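Local coordinates for protein ATP-dependent kinase YFH7 (Saccharomyces cerevisiae, PDB 2GA8) that acts as an ATP-dependent P-loop kinase that could be involved in endoplasmic reticulum membrane assembly, at residues A126-A138 against P235-P249. Sequence-based numbering, arbitrary orientation.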
ATOM      1  N   ALA A 126       0.063  10.884  10.433  1.00 15.28           N
ATOM      2  CA  ALA A 126      -1.245  10.728  11.048  1.00 15.78           C
ATOM      3  C   ALA A 126      -1.058  10.204  12.470  1.00 15.65           C
ATOM      4  O   ALA A 126      -0.054  10.502  13.112  1.00 16.12           O
ATOM      5  CB  ALA A 126      -2.115   9.785  10.228  1.00 15.65           C
ATOM      6  N   ARG A 127      -1.994   9.402  12.960  1.00 16.38           N
ATOM      7  CA  ARG A 127      -1.892   8.934  14.338  1.00 17.06           C
ATOM      8  C   ARG A 127      -0.682   8.073  14.683  1.00 17.33           C
ATOM      9  O   ARG A 127      -0.355   7.921  15.853  1.00 19.65           O
ATOM     10  CB  ARG A 127      -3.189   8.232  14.757  1.00 16.97           C
ATOM     11  CG  ARG A 127      -3.404   6.819  14.246  1.00 14.86           C
ATOM     12  CD  ARG A 127      -4.768   6.340  14.742  1.00 15.15           C
ATOM     13  NE  ARG A 127      -4.798   4.921  15.081  1.00 15.40           N
ATOM     14  CZ  ARG A 127      -5.246   3.962  14.277  1.00 16.82           C
ATOM     15  NH1 ARG A 127      -5.706   4.261  13.067  1.00 16.12           N
ATOM     16  NH2 ARG A 127      -5.250   2.704  14.694  1.00 14.37           N
ATOM     17  N   GLY A 128      -0.009   7.533  13.672  1.00 16.29           N
ATOM     18  CA  GLY A 128       1.159   6.706  13.920  1.00 15.65           C
ATOM     19  C   GLY A 128       2.435   7.519  14.075  1.00 16.29           C
ATOM     20  O   GLY A 128       3.473   6.997  14.482  1.00 16.86           O
ATOM     21  N   GLY A 129       2.370   8.804  13.748  1.00 16.44           N
ATOM     22  CA  GLY A 129       3.546   9.643  13.883  1.00 16.79           C
ATOM     23  C   GLY A 129       4.526   9.484  12.739  1.00 16.32           C
ATOM     24  O   GLY A 129       4.189   8.940  11.688  1.00 15.02           O
ATOM     25  N   THR A 130       5.758   9.939  12.948  1.00 16.38           N
ATOM     26  CA  THR A 130       6.776   9.878  11.905  1.00 17.07           C
ATOM     27  C   THR A 130       7.125   8.491  11.381  1.00 16.35           C
ATOM     28  O   THR A 130       7.586   8.359  10.248  1.00 16.38           O
ATOM     29  CB  THR A 130       8.078  10.563  12.363  1.00 17.64           C
ATOM     30  OG1 THR A 130       8.591   9.891  13.516  1.00 20.73           O
ATOM     31  CG2 THR A 130       7.815  12.018  12.701  1.00 17.23           C
ATOM     32  N   ALA A 131       6.906   7.459  12.191  1.00 17.15           N
ATOM     33  CA  ALA A 131       7.228   6.094  11.779  1.00 16.24           C
ATOM     34  C   ALA A 131       6.446   5.635  10.549  1.00 15.16           C
ATOM     35  O   ALA A 131       6.912   4.780   9.799  1.00 15.15           O
ATOM     36  CB  ALA A 131       6.994   5.128  12.935  1.00 16.66           C
ATOM     37  N   ASN A 132       5.254   6.190  10.344  1.00 13.78           N
ATOM     38  CA  ASN A 132       4.439   5.813   9.189  1.00 14.06           C
ATOM     39  C   ASN A 132       4.288   6.987   8.231  1.00 14.64           C
ATOM     40  O   ASN A 132       3.360   7.029   7.425  1.00 12.43           O
ATOM     41  CB  ASN A 132       3.049   5.361   9.645  1.00 12.63           C
ATOM     42  CG  ASN A 132       3.107   4.259  10.683  1.00 13.87           C
ATOM     43  OD1 ASN A 132       2.572   4.398  11.780  1.00 13.71           O
ATOM     44  ND2 ASN A 132       3.753   3.154  10.338  1.00 12.91           N
ATOM     45  N   ALA A 133       5.202   7.944   8.320  1.00 14.41           N
ATOM     46  CA  ALA A 133       5.138   9.123   7.470  1.00 14.59           C
ATOM     47  C   ALA A 133       5.260   8.830   5.980  1.00 14.50           C
ATOM     48  O   ALA A 133       5.984   7.922   5.561  1.00 14.73           O
ATOM     49  CB  ALA A 133       6.227  10.125   7.882  1.00 17.39           C
ATOM     50  N   ILE A 134       4.525   9.611   5.197  1.00 14.31           N
ATOM     51  CA  ILE A 134       4.560   9.552   3.738  1.00 15.35           C
ATOM     52  C   ILE A 134       5.376  10.798   3.410  1.00 16.56           C
ATOM     53  O   ILE A 134       5.166  11.846   4.021  1.00 15.55           O
ATOM     54  CB  ILE A 134       3.152   9.708   3.126  1.00 15.53           C
ATOM     55  CG1 ILE A 134       2.294   8.491   3.481  1.00 15.34           C
ATOM     56  CG2 ILE A 134       3.255   9.894   1.610  1.00 16.22           C
ATOM     57  CD1 ILE A 134       0.809   8.703   3.235  1.00 15.74           C
ATOM     58  N   ARG A 135       6.313  10.691   2.473  1.00 17.64           N
ATOM     59  CA  ARG A 135       7.137  11.841   2.115  1.00 18.26           C
ATOM     60  C   ARG A 135       6.986  12.196   0.649  1.00 19.11           C
ATOM     61  O   ARG A 135       7.009  11.325  -0.217  1.00 17.03           O
ATOM     62  CB  ARG A 135       8.607  11.565   2.443  1.00 21.78           C
ATOM     63  CG  ARG A 135       8.872  11.443   3.937  1.00 29.27           C
ATOM     64  CD  ARG A 135      10.360  11.399   4.247  1.00 34.10           C
ATOM     65  NE  ARG A 135      10.604  11.452   5.687  1.00 39.41           N
ATOM     66  CZ  ARG A 135      10.236  10.504   6.542  1.00 41.04           C
ATOM     67  NH1 ARG A 135       9.608   9.419   6.106  1.00 41.81           N
ATOM     68  NH2 ARG A 135      10.484  10.646   7.837  1.00 42.71           N
ATOM     69  N   ILE A 136       6.817  13.486   0.383  1.00 18.78           N
ATOM     70  CA  ILE A 136       6.646  13.969  -0.978  1.00 19.04           C
ATOM     71  C   ILE A 136       7.763  14.957  -1.307  1.00 22.03           C
ATOM     72  O   ILE A 136       7.995  15.912  -0.564  1.00 22.03           O
ATOM     73  CB  ILE A 136       5.283  14.663  -1.134  1.00 18.33           C
ATOM     74  CG1 ILE A 136       4.174  13.742  -0.611  1.00 16.93           C
ATOM     75  CG2 ILE A 136       5.031  15.002  -2.599  1.00 18.61           C
ATOM     76  CD1 ILE A 136       2.815  14.387  -0.570  1.00 20.02           C
ATOM     77  N   ALA A 137       8.454  14.725  -2.418  1.00 25.23           N
ATOM     78  CA  ALA A 137       9.550  15.596  -2.828  1.00 29.65           C
ATOM     79  C   ALA A 137       9.100  16.628  -3.862  1.00 33.45           C
ATOM     80  O   ALA A 137       7.956  17.081  -3.843  1.00 35.92           O
ATOM     81  CB  ALA A 137      10.693  14.760  -3.383  1.00 30.12           C
ATOM     82  N   ALA A 138      10.009  17.001  -4.757  1.00 37.38           N
ATOM     83  CA  ALA A 138       9.712  17.978  -5.801  1.00 39.66           C
ATOM     84  C   ALA A 138       9.941  17.380  -7.184  1.00 41.18           C
ATOM     85  O   ALA A 138      11.075  17.078  -7.561  1.00 42.97           O
ATOM     86  CB  ALA A 138      10.581  19.218  -5.618  1.00 39.04           C
ATOM     87  N   PRO A 235       5.212  14.491  -8.512  1.00 15.27           N
ATOM     88  CA  PRO A 235       6.376  14.393  -7.628  1.00 16.78           C
ATOM     89  C   PRO A 235       6.641  12.975  -7.150  1.00 16.00           C
ATOM     90  O   PRO A 235       5.796  12.096  -7.298  1.00 17.58           O
ATOM     91  CB  PRO A 235       5.992  15.303  -6.475  1.00 16.41           C
ATOM     92  CG  PRO A 235       4.528  14.967  -6.311  1.00 17.46           C
ATOM     93  CD  PRO A 235       4.021  14.930  -7.759  1.00 16.76           C
ATOM     94  N   ASP A 236       7.824  12.758  -6.584  1.00 16.60           N
ATOM     95  CA  ASP A 236       8.169  11.449  -6.047  1.00 16.09           C
ATOM     96  C   ASP A 236       7.444  11.312  -4.716  1.00 16.94           C
ATOM     97  O   ASP A 236       7.424  12.245  -3.915  1.00 17.25           O
ATOM     98  CB  ASP A 236       9.679  11.324  -5.799  1.00 17.23           C
ATOM     99  CG  ASP A 236      10.478  11.155  -7.078  1.00 20.77           C
ATOM    100  OD1 ASP A 236       9.875  10.879  -8.134  1.00 20.44           O
ATOM    101  OD2 ASP A 236      11.720  11.284  -7.021  1.00 22.24           O
ATOM    102  N   ILE A 237       6.844  10.151  -4.489  1.00 16.27           N
ATOM    103  CA  ILE A 237       6.134   9.890  -3.243  1.00 15.22           C
ATOM    104  C   ILE A 237       6.837   8.718  -2.581  1.00 15.66           C
ATOM    105  O   ILE A 237       6.949   7.648  -3.175  1.00 16.26           O
ATOM    106  CB  ILE A 237       4.667   9.509  -3.508  1.00 13.91           C
ATOM    107  CG1 ILE A 237       3.963  10.652  -4.238  1.00 14.38           C
ATOM    108  CG2 ILE A 237       3.959   9.204  -2.187  1.00 14.55           C
ATOM    109  CD1 ILE A 237       2.593  10.280  -4.771  1.00 13.58           C
ATOM    110  N   PHE A 238       7.317   8.928  -1.360  1.00 15.90           N
ATOM    111  CA  PHE A 238       8.015   7.887  -0.615  1.00 16.17           C
ATOM    112  C   PHE A 238       7.122   7.305   0.466  1.00 14.37           C
ATOM    113  O   PHE A 238       6.557   8.034   1.274  1.00 15.45           O
ATOM    114  CB  PHE A 238       9.282   8.465   0.009  1.00 19.12           C
ATOM    115  CG  PHE A 238      10.297   8.886  -1.005  1.00 20.59           C
ATOM    116  CD1 PHE A 238      11.176   7.959  -1.547  1.00 22.82           C
ATOM    117  CD2 PHE A 238      10.330  10.199  -1.469  1.00 23.60           C
ATOM    118  CE1 PHE A 238      12.077   8.331  -2.543  1.00 24.51           C
ATOM    119  CE2 PHE A 238      11.229  10.580  -2.464  1.00 23.48           C
ATOM    120  CZ  PHE A 238      12.099   9.646  -3.000  1.00 24.28           C
ATOM    121  N   VAL A 239       7.001   5.985   0.471  1.00 15.15           N
ATOM    122  CA  VAL A 239       6.155   5.324   1.449  1.00 15.76           C
ATOM    123  C   VAL A 239       6.971   4.404   2.344  1.00 15.58           C
ATOM    124  O   VAL A 239       7.937   3.775   1.902  1.00 16.59           O
ATOM    125  CB  VAL A 239       5.017   4.532   0.752  1.00 18.13           C
ATOM    126  CG1 VAL A 239       4.214   5.468  -0.148  1.00 18.70           C
ATOM    127  CG2 VAL A 239       5.584   3.399  -0.064  1.00 21.96           C
ATOM    128  N   PRO A 240       6.594   4.322   3.628  1.00 15.12           N
ATOM    129  CA  PRO A 240       7.304   3.475   4.587  1.00 14.87           C
ATOM    130  C   PRO A 240       7.226   1.987   4.275  1.00 15.66           C
ATOM    131  O   PRO A 240       6.329   1.525   3.568  1.00 13.40           O
ATOM    132  CB  PRO A 240       6.634   3.825   5.911  1.00 14.40           C
ATOM    133  CG  PRO A 240       5.218   4.111   5.490  1.00 13.42           C
ATOM    134  CD  PRO A 240       5.426   4.962   4.256  1.00 15.97           C
ATOM    135  N   GLY A 241       8.185   1.247   4.820  1.00 16.27           N
ATOM    136  CA  GLY A 241       8.231  -0.188   4.637  1.00 19.38           C
ATOM    137  C   GLY A 241       8.345  -0.786   6.023  1.00 21.09           C
ATOM    138  O   GLY A 241       8.448  -0.052   7.002  1.00 23.98           O
ATOM    139  N   PHE A 242       8.318  -2.108   6.126  1.00 24.33           N
ATOM    140  CA  PHE A 242       8.433  -2.734   7.431  1.00 25.94           C
ATOM    141  C   PHE A 242       9.734  -3.516   7.526  1.00 28.31           C
ATOM    142  O   PHE A 242      10.032  -4.350   6.669  1.00 29.28           O
ATOM    143  CB  PHE A 242       7.255  -3.677   7.685  1.00 24.86           C
ATOM    144  CG  PHE A 242       7.114  -4.086   9.125  1.00 25.88           C
ATOM    145  CD1 PHE A 242       6.527  -3.227  10.051  1.00 24.79           C
ATOM    146  CD2 PHE A 242       7.590  -5.316   9.563  1.00 26.54           C
ATOM    147  CE1 PHE A 242       6.416  -3.586  11.392  1.00 24.24           C
ATOM    148  CE2 PHE A 242       7.485  -5.686  10.905  1.00 27.30           C
ATOM    149  CZ  PHE A 242       6.896  -4.817  11.821  1.00 26.27           C
ATOM    150  N   ASN A 243      10.513  -3.234   8.564  1.00 30.98           N
ATOM    151  CA  ASN A 243      11.778  -3.924   8.781  1.00 34.46           C
ATOM    152  C   ASN A 243      11.514  -5.096   9.721  1.00 36.20           C
ATOM    153  O   ASN A 243      11.348  -4.914  10.927  1.00 35.04           O
ATOM    154  CB  ASN A 243      12.800  -2.970   9.405  1.00 35.92           C
ATOM    155  CG  ASN A 243      14.195  -3.566   9.468  1.00 38.34           C
ATOM    156  OD1 ASN A 243      14.419  -4.591  10.112  1.00 40.33           O
ATOM    157  ND2 ASN A 243      15.141  -2.922   8.796  1.00 38.64           N
ATOM    158  N   HIS A 244      11.464  -6.297   9.156  1.00 38.01           N
ATOM    159  CA  HIS A 244      11.199  -7.508   9.921  1.00 41.80           C
ATOM    160  C   HIS A 244      12.244  -7.787  10.996  1.00 42.54           C
ATOM    161  O   HIS A 244      11.994  -8.548  11.931  1.00 42.99           O
ATOM    162  CB  HIS A 244      11.095  -8.699   8.967  1.00 43.24           C
ATOM    163  CG  HIS A 244       9.989  -8.566   7.968  1.00 46.08           C
ATOM    164  ND1 HIS A 244       8.658  -8.634   8.320  1.00 46.79           N
ATOM    165  CD2 HIS A 244      10.014  -8.334   6.635  1.00 46.47           C
ATOM    166  CE1 HIS A 244       7.911  -8.448   7.245  1.00 47.07           C
ATOM    167  NE2 HIS A 244       8.710  -8.263   6.210  1.00 47.28           N
ATOM    168  N   ALA A 245      13.411  -7.166  10.865  1.00 43.52           N
ATOM    169  CA  ALA A 245      14.482  -7.353  11.835  1.00 45.13           C
ATOM    170  C   ALA A 245      14.268  -6.458  13.052  1.00 45.52           C
ATOM    171  O   ALA A 245      14.361  -6.914  14.192  1.00 46.75           O
ATOM    172  CB  ALA A 245      15.830  -7.047  11.191  1.00 44.70           C
ATOM    173  N   LEU A 246      13.979  -5.184  12.803  1.00 45.06           N
ATOM    174  CA  LEU A 246      13.754  -4.222  13.878  1.00 43.54           C
ATOM    175  C   LEU A 246      12.336  -4.305  14.430  1.00 41.81           C
ATOM    176  O   LEU A 246      12.016  -3.672  15.436  1.00 41.60           O
ATOM    177  CB  LEU A 246      14.022  -2.799  13.382  1.00 45.27           C
ATOM    178  CG  LEU A 246      15.430  -2.504  12.859  1.00 46.53           C
ATOM    179  CD1 LEU A 246      15.515  -1.044  12.442  1.00 47.44           C
ATOM    180  CD2 LEU A 246      16.461  -2.812  13.933  1.00 46.70           C
ATOM    181  N   LYS A 247      11.489  -5.085  13.764  1.00 39.08           N
ATOM    182  CA  LYS A 247      10.103  -5.256  14.185  1.00 37.89           C
ATOM    183  C   LYS A 247       9.348  -3.927  14.157  1.00 34.46           C
ATOM    184  O   LYS A 247       8.432  -3.711  14.951  1.00 33.32           O
ATOM    185  CB  LYS A 247      10.052  -5.836  15.602  1.00 40.67           C
ATOM    186  CG  LYS A 247      10.881  -7.096  15.799  1.00 43.69           C
ATOM    187  CD  LYS A 247      10.359  -8.251  14.961  1.00 46.24           C
ATOM    188  CE  LYS A 247      11.229  -9.486  15.137  1.00 46.94           C
ATOM    189  NZ  LYS A 247      11.294  -9.922  16.561  1.00 48.18           N
ATOM    190  N   ASP A 248       9.732  -3.042  13.242  1.00 31.04           N
ATOM    191  CA  ASP A 248       9.085  -1.740  13.127  1.00 27.87           C
ATOM    192  C   ASP A 248       9.140  -1.158  11.722  1.00 27.24           C
ATOM    193  O   ASP A 248       9.955  -1.566  10.892  1.00 25.81           O
ATOM    194  CB  ASP A 248       9.717  -0.734  14.097  1.00 27.75           C
ATOM    195  CG  ASP A 248       9.083  -0.765  15.475  1.00 28.23           C
ATOM    196  OD1 ASP A 248       7.837  -0.811  15.560  1.00 25.26           O
ATOM    197  OD2 ASP A 248       9.828  -0.728  16.476  1.00 30.89           O
ATOM    198  N   PRO A 249       8.263  -0.185  11.438  1.00 25.86           N
ATOM    199  CA  PRO A 249       8.231   0.450  10.119  1.00 27.48           C
ATOM    200  C   PRO A 249       9.476   1.309   9.907  1.00 28.67           C
ATOM    201  O   PRO A 249      10.017   1.877  10.857  1.00 28.80           O
ATOM    202  CB  PRO A 249       6.947   1.273  10.167  1.00 25.65           C
ATOM    203  CG  PRO A 249       6.834   1.633  11.612  1.00 26.89           C
ATOM    204  CD  PRO A 249       7.191   0.341  12.300  1.00 26.94           C
TER
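Pro240 ends the antiparallel ladder between the segments at the position where its next bond would fall. Proline has no N-H to give Ala133 O, and its ring CD sits 3.3 Å from that oxygen instead. Beyond this point the segments meet through prolines. The Pro249 ring lies against Ala131, whose CB is 3.7 Å from Pro249 CG. The same ring meets the amide of Asn132, with ND2 3.7 Å from Pro249 CG. That ND2 gives its hydrogen bonds elsewhere, to Gly163 O and His165 O.

On the other side of Pro240, strands 134-136 and 237-243 pair regularly. Arg135 and Phe238 form a hydrogen-bonded pair: Arg135 N donates to Phe238 O at 2.9 Å, and Phe238 N donates to Arg135 O at 2.7 Å. Ala137 N adds a bond to Asp236 O at 3.1 Å.

Ile134 and Ile237 lie side by side on one face of the sheet, CG2 to CG2 at 3.9 Å. In both, CG2 is anti to the backbone N, which brings the two methyls together. Ile136 CG2 rests on Pro235 CG at 3.7 Å. Helix 192-206 packs on this face through Leu198 and Ile201. Arg135 and Phe238 share the other face, where Ala137 CB sits at the edge of the Phe238 ring. A mercury ion is bound near that ring.

The strands are inner members of a mixed sheet, away from the predicted ATP-binding loop. The three backbone bonds set the register, while proline rings, packed on backbone carbonyls, the Asn132 amide and Ala131 CB, continue the join where the ladder ends.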